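Local coordinates for gamma-glutamyltranspeptidase (Streptomyces lincolnensis, PDB 6J3A), which probably acts as a gamma-glutamyltranspeptidase of the N-terminal nucleophile clan, a homologue of LmbA, at residues H142-N147 against E181-P186; W192-A197 against T218-E223; Y320-E325 against G476-T481; L370-E375 against G551-S556; F498-G503 against E586-A591. One frame throughout, in Å; residues are numbered along the deposited sequence.

Interaction 1 (H142-N147 against E181-P186); sequences HAPVEN and ELLRNP
H142 and L183 pair their backbones as a single antiparallel hydrogen-bonded bridge, CA to CA 5.3 Å, the paired residues themselves lying in loop. L183 N gives a nearly straight bond to H142 O (2.9 Å, 173° at the hydrogen). The return bond, H142 N to L183 O, is longer at 3.2 Å. L183 O is also gripped by a water that lies in the plane of the H142 ring, at its edge, and hydrogen-bonds to ND1, linking the imidazole to the L183 carbonyl. With CG between the backbone N and the carbonyl carbon (chi1 86°), the H142 ring runs alongside the L183 side chain, and CE1 comes 3.9 Å from L183 CD2. The same methyl lies 4.1 Å from P144 CB, while P144 CD approaches E181 O to 3.2 Å. L182 sends CD2 to the backbone of H142, 4.0 Å from its N. The bridge ties the loop entering helix 146-154 to the one entering helix 186-200, where N185 caps L188 N. H142 also packs on L21 of helix 20-31, and L182 on I600 of the second subunit.

Interaction 2 (W192-A197 against T218-E223); sequences WKRLLA and TGFIAE
R194 lays its guanidinium flat on the ring of F220, and this stack dominates the meeting of two helices whose backbones stay well apart, L195 and I221 being the nearest CA atoms at 8.7 Å. The two planes are only 8° apart, and R194 CZ sits 4.1 Å from the F220 ring centroid, a cation-pi contact over the face. R194 CD makes a CH-pi contact almost straight above the ring, 3.9 Å from the F220 centroid. The arginine reaches this far because its chain is extended from CG to NE, with CG anti to the backbone N (chi1 -172°). The two side chains run antiparallel to one another, each overlapping the other's base, and the face of F220 turned from the arginine is covered by CG1 of its own neighbour I221. That makes a tight sandwich of arginine, phenyl ring and isoleucine.

Deeper down the packing is sparser and purely apolar. I221 CD1 comes 4.1 Å from L195 CD1 and touches the W192 indole at CZ3 only at 4.5 Å. The solvent side is looser still: E223 OE1 lies 6.4 Å from R194 NH2, too far for a salt bridge, and R194 NE makes a long, weak ion pair with E198. The contact joins helix 186-200 to the start of helix 220-229, with helix 205-217 between them in sequence and packed against both: L195 lies on A212, F220 on V215, and W192 and I221 on W216. Helix 127-140 also packs here, meeting W192 through L131 and V135 and L195 through L127.

Interaction 3 (Y320-E325 against G476-T481); sequences YGDAAE and GRRPRT
D322 is gripped by R478 where two irregular loops of the N-terminal nucleophile fold run nearly antiparallel, one leaving helix 299-319 and the other leading to strand 486-490. The R478 side chain wraps round the carboxylate. Its CB and CG skirt D322 OD2, then CD closes to 3.0 Å from that oxygen. NE passes on at 3.9 Å, the bends at chi2 and chi3 turning the chain so that NH2 reaches D322 OD1 at 2.9 Å. That salt bridge lies in the guanidinium plane but above the carboxylate plane, and its hydrogen bond is bent to 131°. The other terminal nitrogen, NH1, pairs with E258, and W276 adds a cation-pi contact. R478 N bonds OD2 on its anti lone pair, so side chain and backbone of one arginine hold both carboxylate oxygens. An alanine in place of D322 would cost R478 NH2 and R478 N the carboxylate that both bond and is likely to leave the guanidinium less firmly fixed. A water joins D322 N to R478 O. Further along, R480, salt-bridged to E317, packs its aliphatic part against Y320, with R480 CG 4.0 Å from Y320 CB.

Interaction 4 (L370-E375 against G551-S556); sequences LVATGE and GMRPGS
L370 opens the contact with its carbonyl oxygen, which accepts a hydrogen bond from M552 N at 3.0 Å. Its side chain reaches the glycine before that donor, CD2 lying 4.1 Å from G551 CA. V371 comes next and touches with both backbone and side chain. Its CA makes a CH...O contact of 3.2 Å to M552 O, and CG1 stands 3.9 Å from P554 CD. The valine and proline side chains lie roughly perpendicular; CG1, anti to the backbone N (chi1 180°), is the branch that meets CD, while CG2 faces the CG corner of the proline. A372 N then gives M552 O a short but badly bent and therefore weak bond. The methyl of A372 settles on G551, its CB 3.6 Å from G551 CA, a closeness possible because the glycine carries no side chain. R553 also packs on A372, with R553 CG 4.0 Å from A372 CB. The R553 guanidinium heads elsewhere, into a salt bridge with D541, and S556 OG lies over one face, toward its rim. R553 also begins a type II turn that ends at S556. This surface contact lays the loop between helix 334-341 and strand 424-428 on the loop that leads from strand 538-540 into strand 556-560.

Interaction 5 (F498-G503 against E586-A591); sequences FGTPGG and EGRLCA
G499 and C590 exchange two backbone hydrogen bonds as an antiparallel hydrogen-bonded pair. C590 N reaches G499 O at 2.9 Å, and G499 N reaches C590 O at 3.1 Å. A further polar link comes from T500: its OG1, anti to the backbone N (chi1 178°), accepts a bond from R588 N at 3.1 Å. The same hydroxyl donates to P501 O in the carbonyl plane, on a lone pair, at 2.7 Å, which fixes its rotation. A valine here has no hydroxyl, and R588 N and P501 O would probably both lose their buried partner. Beyond strands 493-499 and 590-594, neighbours in the sheet layers of the N-terminal nucleophile fold, the chains carry on into loops. One CH...O contact adds to the polar links, L589 CA to G499 O at 3.5 Å. Apolar contacts come from F498 and A591, the non-hydrogen-bonded pair, whose CB atoms are 3.9 Å apart, and both lean on F513 of helix 506-519. L589 CD2 meets T500 CB, and the P501 ring is set across the R588 chain, P501 CG to R588 CG 3.6 Å. P501 also touches T421.

From the N terminus, interaction 1 closes first, bringing the loop before helix 146-154 to the one before helix 186-200 across mainly helical chain. Interaction 2 follows in series, folding helix 220-229 back on helix 186-200; the nearest atoms of interactions 1 and 2 are about 7 Å apart. Interaction 3 joins the loop after helix 299-319 to the one before strand 486-490. Interaction 4, tying the loop before strand 424-428 to that before strand 556-560, crosses it. Interaction 5 pairs strands 493-499 and 590-594, opens after interaction 3 has closed and crosses interaction 4. Its centre lies about 8 Å from the centre of the chain, whereas interactions 2 and 4 lie on opposite sides of it.

Interaction 1 (H142-N147 against E181-P186)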
# COMPACT_ATOMS: atom_id res chain seq x y z
N HIS A 142 -9.95 8.27 14.82
CA HIS A 142 -9.14 8.13 13.61
C HIS A 142 -9.19 9.37 12.72
O HIS A 142 -10.17 10.11 12.72
CB HIS A 142 -9.60 6.91 12.82
CG HIS A 142 -10.74 7.20 11.89
ND1 HIS A 142 -12.05 7.23 12.31
CD2 HIS A 142 -10.76 7.49 10.57
CE1 HIS A 142 -12.83 7.52 11.29
NE2 HIS A 142 -12.07 7.69 10.22
N ALA A 143 -8.13 9.58 11.95
CA ALA A 143 -8.05 10.72 11.04
C ALA A 143 -8.85 10.42 9.78
O ALA A 143 -8.42 9.63 8.94
CB ALA A 143 -6.60 11.02 10.71
N PRO A 144 -10.03 11.04 9.64
CA PRO A 144 -10.92 10.61 8.58
C PRO A 144 -10.53 11.13 7.22
O PRO A 144 -9.81 12.12 7.11
CB PRO A 144 -12.26 11.22 8.98
CG PRO A 144 -11.85 12.51 9.62
CD PRO A 144 -10.57 12.21 10.35
N VAL A 145 -11.04 10.46 6.19
CA VAL A 145 -10.98 10.94 4.82
C VAL A 145 -11.90 12.16 4.68
O VAL A 145 -12.88 12.29 5.41
CB VAL A 145 -11.42 9.81 3.86
CG1 VAL A 145 -11.58 10.28 2.41
CG2 VAL A 145 -10.41 8.67 3.91
N GLU A 146 -11.57 13.04 3.73
CA GLU A 146 -12.33 14.29 3.53
C GLU A 146 -13.81 14.08 3.23
O GLU A 146 -14.65 14.87 3.67
CB GLU A 146 -11.67 15.28 2.53
CG GLU A 146 -11.14 14.75 1.20
CD GLU A 146 -9.74 14.18 1.32
OE1 GLU A 146 -8.75 14.87 0.97
OE2 GLU A 146 -9.62 13.04 1.79
N ASN A 147 -14.14 13.01 2.52
CA ASN A 147 -15.54 12.65 2.26
C ASN A 147 -16.45 12.43 3.47
O ASN A 147 -17.66 12.55 3.33
CB ASN A 147 -15.61 11.42 1.35
CG ASN A 147 -15.32 11.75 -0.11
OD1 ASN A 147 -15.36 12.91 -0.52
ND2 ASN A 147 -15.04 10.72 -0.89
N GLU A 181 -7.68 15.43 12.14
CA GLU A 181 -8.10 15.46 13.55
C GLU A 181 -8.76 14.14 13.85
O GLU A 181 -9.36 13.55 12.95
CB GLU A 181 -9.14 16.55 13.82
CG GLU A 181 -8.87 17.91 13.17
CD GLU A 181 -8.49 18.99 14.16
OE1 GLU A 181 -8.97 20.14 13.99
OE2 GLU A 181 -7.72 18.70 15.11
N LEU A 182 -8.69 13.71 15.10
CA LEU A 182 -9.34 12.47 15.53
C LEU A 182 -10.86 12.58 15.56
O LEU A 182 -11.40 13.39 16.29
CB LEU A 182 -8.83 12.03 16.90
CG LEU A 182 -7.33 11.71 17.01
CD1 LEU A 182 -6.94 11.40 18.45
CD2 LEU A 182 -6.91 10.57 16.09
N LEU A 183 -11.53 11.77 14.74
CA LEU A 183 -12.99 11.66 14.72
C LEU A 183 -13.38 10.52 15.64
O LEU A 183 -12.84 9.43 15.51
CB LEU A 183 -13.49 11.36 13.31
CG LEU A 183 -14.93 10.86 13.16
CD1 LEU A 183 -15.94 11.86 13.71
CD2 LEU A 183 -15.21 10.56 11.69
N ARG A 184 -14.33 10.78 16.55
CA ARG A 184 -14.80 9.76 17.49
C ARG A 184 -16.29 9.49 17.39
O ARG A 184 -17.07 10.33 16.94
CB ARG A 184 -14.50 10.19 18.91
CG ARG A 184 -13.06 9.99 19.33
CD ARG A 184 -12.85 10.56 20.72
NE ARG A 184 -11.43 10.70 21.01
CZ ARG A 184 -10.69 11.75 20.65
NH1 ARG A 184 -11.22 12.80 20.00
NH2 ARG A 184 -9.39 11.76 20.96
N ASN A 185 -16.66 8.30 17.84
CA ASN A 185 -18.04 7.94 18.10
C ASN A 185 -18.07 7.13 19.41
O ASN A 185 -18.11 5.90 19.38
CB ASN A 185 -18.62 7.15 16.91
CG ASN A 185 -20.12 6.91 17.04
OD1 ASN A 185 -20.69 6.92 18.14
ND2 ASN A 185 -20.77 6.68 15.90
N PRO A 186 -18.02 7.83 20.56
CA PRO A 186 -18.00 7.14 21.86
C PRO A 186 -19.24 6.29 22.16
O PRO A 186 -19.15 5.32 22.90
CB PRO A 186 -17.85 8.27 22.89
CG PRO A 186 -18.19 9.53 22.17
CD PRO A 186 -17.96 9.30 20.70
O HOH W 1 -13.23 6.74 14.51

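Interaction 2 (W192-A197 against T218-E223)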
# COMPACT_ATOMS: atom_id res chain seq x y z
N TRP A 192 -20.75 -1.60 21.51
CA TRP A 192 -20.04 -2.89 21.39
C TRP A 192 -19.50 -3.36 22.74
O TRP A 192 -19.48 -4.55 23.02
CB TRP A 192 -18.90 -2.84 20.36
CG TRP A 192 -19.28 -2.50 18.94
CD1 TRP A 192 -18.55 -1.75 18.06
CD2 TRP A 192 -20.47 -2.89 18.23
NE1 TRP A 192 -19.20 -1.65 16.85
CE2 TRP A 192 -20.38 -2.33 16.93
CE3 TRP A 192 -21.60 -3.63 18.56
CZ2 TRP A 192 -21.37 -2.50 15.98
CZ3 TRP A 192 -22.58 -3.81 17.62
CH2 TRP A 192 -22.46 -3.25 16.34
N LYS A 193 -19.07 -2.42 23.57
CA LYS A 193 -18.58 -2.77 24.89
C LYS A 193 -19.66 -3.43 25.73
O LYS A 193 -19.43 -4.47 26.35
CB LYS A 193 -18.03 -1.55 25.62
CG LYS A 193 -16.64 -1.15 25.18
CD LYS A 193 -16.06 -0.18 26.20
CE LYS A 193 -14.79 0.49 25.72
NZ LYS A 193 -14.56 1.68 26.58
N ARG A 194 -20.85 -2.84 25.72
CA ARG A 194 -21.98 -3.40 26.44
C ARG A 194 -22.32 -4.78 25.88
O ARG A 194 -22.45 -5.76 26.64
CB ARG A 194 -23.19 -2.48 26.38
CG ARG A 194 -24.31 -2.94 27.29
CD ARG A 194 -25.53 -2.03 27.27
NE ARG A 194 -26.70 -2.70 27.85
CZ ARG A 194 -27.91 -2.15 27.95
NH1 ARG A 194 -28.14 -0.91 27.52
NH2 ARG A 194 -28.90 -2.85 28.50
N LEU A 195 -22.47 -4.84 24.56
CA LEU A 195 -22.68 -6.10 23.84
C LEU A 195 -21.74 -7.17 24.37
O LEU A 195 -22.20 -8.22 24.84
CB LEU A 195 -22.45 -5.90 22.33
CG LEU A 195 -22.96 -6.98 21.38
CD1 LEU A 195 -22.98 -6.45 19.95
CD2 LEU A 195 -22.11 -8.23 21.42
N LEU A 196 -20.45 -6.89 24.32
CA LEU A 196 -19.42 -7.81 24.80
C LEU A 196 -19.56 -8.15 26.28
O LEU A 196 -19.41 -9.30 26.66
CB LEU A 196 -18.04 -7.22 24.57
CG LEU A 196 -17.56 -7.10 23.13
CD1 LEU A 196 -16.28 -6.29 23.11
CD2 LEU A 196 -17.34 -8.47 22.51
N ALA A 197 -19.81 -7.14 27.11
CA ALA A 197 -19.96 -7.36 28.55
C ALA A 197 -21.04 -8.40 28.84
O ALA A 197 -20.80 -9.38 29.55
CB ALA A 197 -20.27 -6.06 29.27
N THR A 218 -33.23 -9.40 19.90
CA THR A 218 -34.26 -9.22 20.94
C THR A 218 -33.85 -8.32 22.10
O THR A 218 -34.70 -7.95 22.91
CB THR A 218 -34.67 -10.58 21.52
OG1 THR A 218 -33.53 -11.22 22.12
CG2 THR A 218 -35.25 -11.49 20.43
N GLY A 219 -32.56 -7.97 22.19
CA GLY A 219 -32.00 -7.25 23.34
C GLY A 219 -32.04 -5.74 23.20
O GLY A 219 -32.85 -5.18 22.46
N PHE A 220 -31.13 -5.08 23.92
CA PHE A 220 -31.13 -3.62 24.01
C PHE A 220 -30.99 -2.91 22.64
O PHE A 220 -31.53 -1.82 22.45
CB PHE A 220 -30.08 -3.13 25.02
CG PHE A 220 -28.67 -3.03 24.47
CD1 PHE A 220 -27.82 -4.13 24.48
CD2 PHE A 220 -28.19 -1.81 23.98
CE1 PHE A 220 -26.52 -4.02 23.98
CE2 PHE A 220 -26.89 -1.70 23.49
CZ PHE A 220 -26.06 -2.80 23.48
N ILE A 221 -30.29 -3.56 21.72
CA ILE A 221 -30.09 -3.00 20.38
C ILE A 221 -31.41 -2.97 19.62
O ILE A 221 -31.81 -1.92 19.12
CB ILE A 221 -29.03 -3.79 19.59
CG1 ILE A 221 -27.65 -3.56 20.21
CG2 ILE A 221 -29.00 -3.38 18.12
CD1 ILE A 221 -26.55 -4.43 19.62
N ALA A 222 -32.06 -4.12 19.53
CA ALA A 222 -33.37 -4.24 18.88
C ALA A 222 -34.39 -3.25 19.42
O ALA A 222 -35.06 -2.56 18.65
CB ALA A 222 -33.90 -5.65 19.06
N GLU A 223 -34.50 -3.18 20.74
CA GLU A 223 -35.39 -2.23 21.40
C GLU A 223 -35.20 -0.81 20.86
O GLU A 223 -36.17 -0.16 20.47
CB GLU A 223 -35.16 -2.25 22.92
CG GLU A 223 -35.82 -3.46 23.58
CD GLU A 223 -35.34 -3.73 25.00
OE1 GLU A 223 -34.54 -2.94 25.56
OE2 GLU A 223 -35.77 -4.76 25.56

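Interaction 3 (Y320-E325 against G476-T481)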
# COMPACT_ATOMS: atom_id res chain seq x y z
N TYR A 320 -35.18 -9.52 -12.17
CA TYR A 320 -34.52 -9.76 -10.87
C TYR A 320 -35.34 -9.24 -9.72
O TYR A 320 -36.10 -8.28 -9.85
CB TYR A 320 -33.12 -9.15 -10.78
CG TYR A 320 -32.05 -9.75 -11.67
CD1 TYR A 320 -32.36 -10.37 -12.90
CD2 TYR A 320 -30.70 -9.65 -11.32
CE1 TYR A 320 -31.36 -10.87 -13.72
CE2 TYR A 320 -29.70 -10.15 -12.14
CZ TYR A 320 -30.04 -10.76 -13.34
OH TYR A 320 -29.05 -11.27 -14.15
N GLY A 321 -35.14 -9.87 -8.57
CA GLY A 321 -35.86 -9.53 -7.36
C GLY A 321 -36.03 -10.73 -6.46
O GLY A 321 -35.48 -11.80 -6.73
N ASP A 322 -36.78 -10.54 -5.38
CA ASP A 322 -37.09 -11.62 -4.44
C ASP A 322 -38.60 -11.80 -4.18
O ASP A 322 -38.97 -12.59 -3.31
CB ASP A 322 -36.38 -11.36 -3.11
CG ASP A 322 -36.24 -12.61 -2.26
OD1 ASP A 322 -35.96 -13.71 -2.81
OD2 ASP A 322 -36.39 -12.49 -1.02
N ALA A 323 -39.45 -11.11 -4.95
CA ALA A 323 -40.91 -11.26 -4.83
C ALA A 323 -41.51 -12.28 -5.81
O ALA A 323 -42.73 -12.43 -5.89
CB ALA A 323 -41.60 -9.91 -5.00
N ALA A 324 -40.64 -12.99 -6.53
CA ALA A 324 -41.03 -13.97 -7.54
C ALA A 324 -39.86 -14.88 -7.88
O ALA A 324 -38.72 -14.62 -7.50
CB ALA A 324 -41.53 -13.26 -8.80
N GLU A 325 -40.16 -15.95 -8.61
CA GLU A 325 -39.13 -16.83 -9.15
C GLU A 325 -38.40 -16.09 -10.29
O GLU A 325 -39.01 -15.30 -11.01
CB GLU A 325 -39.74 -18.15 -9.64
N GLY A 476 -41.34 -9.65 4.11
CA GLY A 476 -40.54 -10.88 4.26
C GLY A 476 -39.61 -11.20 3.09
O GLY A 476 -39.07 -12.30 3.01
N ARG A 477 -39.43 -10.23 2.20
CA ARG A 477 -38.63 -10.39 0.99
C ARG A 477 -37.53 -9.34 0.91
O ARG A 477 -37.71 -8.20 1.33
CB ARG A 477 -39.54 -10.26 -0.22
CG ARG A 477 -39.99 -11.59 -0.77
CD ARG A 477 -40.41 -12.60 0.28
NE ARG A 477 -41.32 -13.57 -0.30
CZ ARG A 477 -41.09 -14.88 -0.48
NH1 ARG A 477 -42.04 -15.61 -1.04
NH2 ARG A 477 -39.94 -15.47 -0.13
N ARG A 478 -36.38 -9.75 0.35
CA ARG A 478 -35.26 -8.83 0.19
C ARG A 478 -35.54 -7.86 -0.92
O ARG A 478 -36.11 -8.24 -1.94
CB ARG A 478 -33.96 -9.53 -0.18
CG ARG A 478 -33.43 -10.53 0.82
CD ARG A 478 -33.83 -11.92 0.39
NE ARG A 478 -32.75 -12.87 0.44
CZ ARG A 478 -32.68 -13.99 -0.29
NH1 ARG A 478 -31.63 -14.78 -0.16
NH2 ARG A 478 -33.63 -14.32 -1.17
N PRO A 479 -35.11 -6.61 -0.76
CA PRO A 479 -35.10 -5.77 -1.94
C PRO A 479 -34.02 -6.24 -2.91
O PRO A 479 -33.07 -6.95 -2.53
CB PRO A 479 -34.75 -4.39 -1.39
CG PRO A 479 -33.94 -4.67 -0.18
CD PRO A 479 -34.45 -5.96 0.39
N ARG A 480 -34.17 -5.83 -4.16
CA ARG A 480 -33.19 -6.13 -5.18
C ARG A 480 -31.94 -5.28 -4.94
O ARG A 480 -31.92 -4.10 -5.28
CB ARG A 480 -33.79 -5.89 -6.55
CG ARG A 480 -33.05 -6.58 -7.67
CD ARG A 480 -32.37 -5.56 -8.54
NE ARG A 480 -33.33 -4.87 -9.40
CZ ARG A 480 -33.22 -3.60 -9.81
NH1 ARG A 480 -34.17 -3.11 -10.61
NH2 ARG A 480 -32.21 -2.81 -9.42
N THR A 481 -30.91 -5.90 -4.37
CA THR A 481 -29.78 -5.16 -3.78
C THR A 481 -28.60 -5.03 -4.76
O THR A 481 -28.32 -5.96 -5.52
CB THR A 481 -29.35 -5.81 -2.43
OG1 THR A 481 -28.45 -4.94 -1.74
CG2 THR A 481 -28.72 -7.18 -2.60
O HOH W 2 -36.98 -7.60 -4.33

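Interaction 4 (L370-E375 against G551-S556)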
# COMPACT_ATOMS: atom_id res chain seq x y z
N LEU A 370 -38.79 6.49 -17.11
CA LEU A 370 -38.46 7.83 -16.59
C LEU A 370 -37.00 8.22 -16.79
O LEU A 370 -36.10 7.47 -16.40
CB LEU A 370 -38.80 7.93 -15.10
CG LEU A 370 -38.40 9.23 -14.36
CD1 LEU A 370 -39.50 10.29 -14.43
CD2 LEU A 370 -38.02 8.95 -12.91
N VAL A 371 -36.79 9.42 -17.32
CA VAL A 371 -35.46 9.98 -17.61
C VAL A 371 -34.91 10.91 -16.50
O VAL A 371 -35.44 12.00 -16.27
CB VAL A 371 -35.48 10.77 -18.95
CG1 VAL A 371 -34.12 11.38 -19.27
CG2 VAL A 371 -35.93 9.88 -20.09
N ALA A 372 -33.83 10.47 -15.84
CA ALA A 372 -33.04 11.32 -14.96
C ALA A 372 -32.43 12.40 -15.83
O ALA A 372 -31.80 12.09 -16.85
CB ALA A 372 -31.91 10.54 -14.29
N THR A 373 -32.62 13.65 -15.45
CA THR A 373 -31.89 14.75 -16.09
C THR A 373 -31.47 15.74 -15.01
O THR A 373 -32.18 15.96 -14.03
CB THR A 373 -32.67 15.41 -17.26
OG1 THR A 373 -31.75 16.11 -18.12
CG2 THR A 373 -33.77 16.39 -16.79
N GLY A 374 -30.28 16.30 -15.21
CA GLY A 374 -29.69 17.30 -14.32
C GLY A 374 -28.24 16.93 -14.09
O GLY A 374 -27.58 16.41 -14.99
N GLU A 375 -27.74 17.21 -12.89
CA GLU A 375 -26.47 16.66 -12.41
C GLU A 375 -26.82 15.66 -11.29
O GLU A 375 -27.82 15.84 -10.59
CB GLU A 375 -25.55 17.77 -11.90
N GLY A 551 -34.12 7.63 -11.78
CA GLY A 551 -34.10 7.94 -13.20
C GLY A 551 -33.22 7.01 -14.04
O GLY A 551 -32.51 6.14 -13.52
N MET A 552 -33.31 7.16 -15.36
CA MET A 552 -32.32 6.60 -16.30
C MET A 552 -31.82 7.67 -17.26
O MET A 552 -32.50 8.67 -17.50
CB MET A 552 -32.92 5.41 -17.05
CG MET A 552 -33.48 5.64 -18.44
SD MET A 552 -34.11 4.08 -19.13
CE MET A 552 -33.16 3.97 -20.64
N ARG A 553 -30.63 7.46 -17.81
CA ARG A 553 -30.03 8.39 -18.77
C ARG A 553 -29.78 7.66 -20.08
O ARG A 553 -28.78 6.95 -20.20
CB ARG A 553 -28.74 8.98 -18.20
CG ARG A 553 -28.95 9.78 -16.91
CD ARG A 553 -27.71 9.82 -16.03
NE ARG A 553 -26.86 11.01 -16.24
CZ ARG A 553 -25.51 11.03 -16.30
NH1 ARG A 553 -24.78 9.92 -16.21
NH2 ARG A 553 -24.88 12.19 -16.49
N PRO A 554 -30.70 7.79 -21.05
CA PRO A 554 -30.60 7.02 -22.29
C PRO A 554 -29.31 7.26 -23.06
O PRO A 554 -28.91 8.40 -23.25
CB PRO A 554 -31.80 7.51 -23.11
CG PRO A 554 -32.79 7.97 -22.10
CD PRO A 554 -31.97 8.56 -20.99
N GLY A 555 -28.68 6.16 -23.48
CA GLY A 555 -27.43 6.18 -24.24
C GLY A 555 -26.21 6.79 -23.57
O GLY A 555 -25.22 7.09 -24.24
N SER A 556 -26.25 6.93 -22.24
CA SER A 556 -25.22 7.67 -21.50
C SER A 556 -24.12 6.75 -21.01
O SER A 556 -24.38 5.79 -20.28
CB SER A 556 -25.82 8.39 -20.30
OG SER A 556 -24.84 9.22 -19.69

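Interaction 5 (F498-G503 against E586-A591)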
# COMPACT_ATOMS: atom_id res chain seq x y z
N PHE A 498 -12.81 -10.81 -5.12
CA PHE A 498 -12.80 -9.41 -5.48
C PHE A 498 -14.17 -8.74 -5.34
O PHE A 498 -15.19 -9.39 -5.06
CB PHE A 498 -12.20 -9.24 -6.89
CG PHE A 498 -12.96 -9.93 -7.98
CD1 PHE A 498 -12.92 -11.31 -8.11
CD2 PHE A 498 -13.70 -9.20 -8.91
CE1 PHE A 498 -13.61 -11.96 -9.13
CE2 PHE A 498 -14.39 -9.84 -9.94
CZ PHE A 498 -14.34 -11.22 -10.05
N GLY A 499 -14.16 -7.42 -5.49
CA GLY A 499 -15.37 -6.62 -5.46
C GLY A 499 -15.08 -5.14 -5.49
O GLY A 499 -13.94 -4.71 -5.63
N THR A 500 -16.15 -4.37 -5.39
CA THR A 500 -16.08 -2.91 -5.39
C THR A 500 -17.41 -2.34 -4.96
O THR A 500 -18.45 -2.93 -5.25
CB THR A 500 -15.75 -2.32 -6.80
OG1 THR A 500 -15.75 -0.89 -6.74
CG2 THR A 500 -16.77 -2.73 -7.86
N PRO A 501 -17.40 -1.19 -4.27
CA PRO A 501 -18.62 -0.44 -4.15
C PRO A 501 -18.90 0.32 -5.45
O PRO A 501 -18.08 0.33 -6.37
CB PRO A 501 -18.31 0.52 -3.02
CG PRO A 501 -16.87 0.81 -3.19
CD PRO A 501 -16.27 -0.49 -3.64
N GLY A 502 -20.07 0.93 -5.49
CA GLY A 502 -20.47 1.80 -6.60
C GLY A 502 -21.85 1.60 -7.17
O GLY A 502 -22.07 1.91 -8.34
N GLY A 503 -22.79 1.11 -6.36
CA GLY A 503 -24.19 0.96 -6.76
C GLY A 503 -24.43 0.20 -8.05
O GLY A 503 -24.12 -0.99 -8.16
N GLU A 586 -13.28 6.13 -11.83
CA GLU A 586 -14.13 4.96 -12.10
C GLU A 586 -13.57 3.72 -11.42
O GLU A 586 -12.50 3.26 -11.77
CB GLU A 586 -14.22 4.70 -13.61
CG GLU A 586 -14.89 5.79 -14.42
CD GLU A 586 -16.38 5.84 -14.21
OE1 GLU A 586 -16.92 6.96 -14.01
OE2 GLU A 586 -17.01 4.75 -14.22
N GLY A 587 -14.30 3.21 -10.44
CA GLY A 587 -14.00 1.94 -9.79
C GLY A 587 -13.32 2.11 -8.46
O GLY A 587 -12.42 2.95 -8.34
N ARG A 588 -13.77 1.37 -7.44
CA ARG A 588 -13.03 1.25 -6.18
C ARG A 588 -12.71 -0.22 -5.94
O ARG A 588 -13.01 -0.77 -4.89
CB ARG A 588 -13.75 1.84 -4.95
CG ARG A 588 -14.71 3.01 -5.13
CD ARG A 588 -14.05 4.37 -5.11
NE ARG A 588 -13.95 4.85 -6.48
CZ ARG A 588 -14.04 6.11 -6.89
NH1 ARG A 588 -13.93 6.35 -8.18
NH2 ARG A 588 -14.23 7.11 -6.04
N LEU A 589 -12.07 -0.83 -6.93
CA LEU A 589 -11.81 -2.26 -6.91
C LEU A 589 -10.92 -2.74 -5.76
O LEU A 589 -10.06 -2.01 -5.27
CB LEU A 589 -11.25 -2.69 -8.27
CG LEU A 589 -12.39 -2.69 -9.30
CD1 LEU A 589 -11.93 -2.34 -10.70
CD2 LEU A 589 -13.11 -4.03 -9.28
N CYS A 590 -11.19 -3.97 -5.32
CA CYS A 590 -10.36 -4.70 -4.37
C CYS A 590 -10.22 -6.11 -4.89
O CYS A 590 -11.16 -6.64 -5.44
CB CYS A 590 -11.02 -4.76 -3.00
SG CYS A 590 -11.53 -3.16 -2.40
N ALA A 591 -9.05 -6.72 -4.70
CA ALA A 591 -8.82 -8.09 -5.14
C ALA A 591 -7.75 -8.77 -4.29
O ALA A 591 -6.76 -8.14 -3.90
CB ALA A 591 -8.43 -8.14 -6.61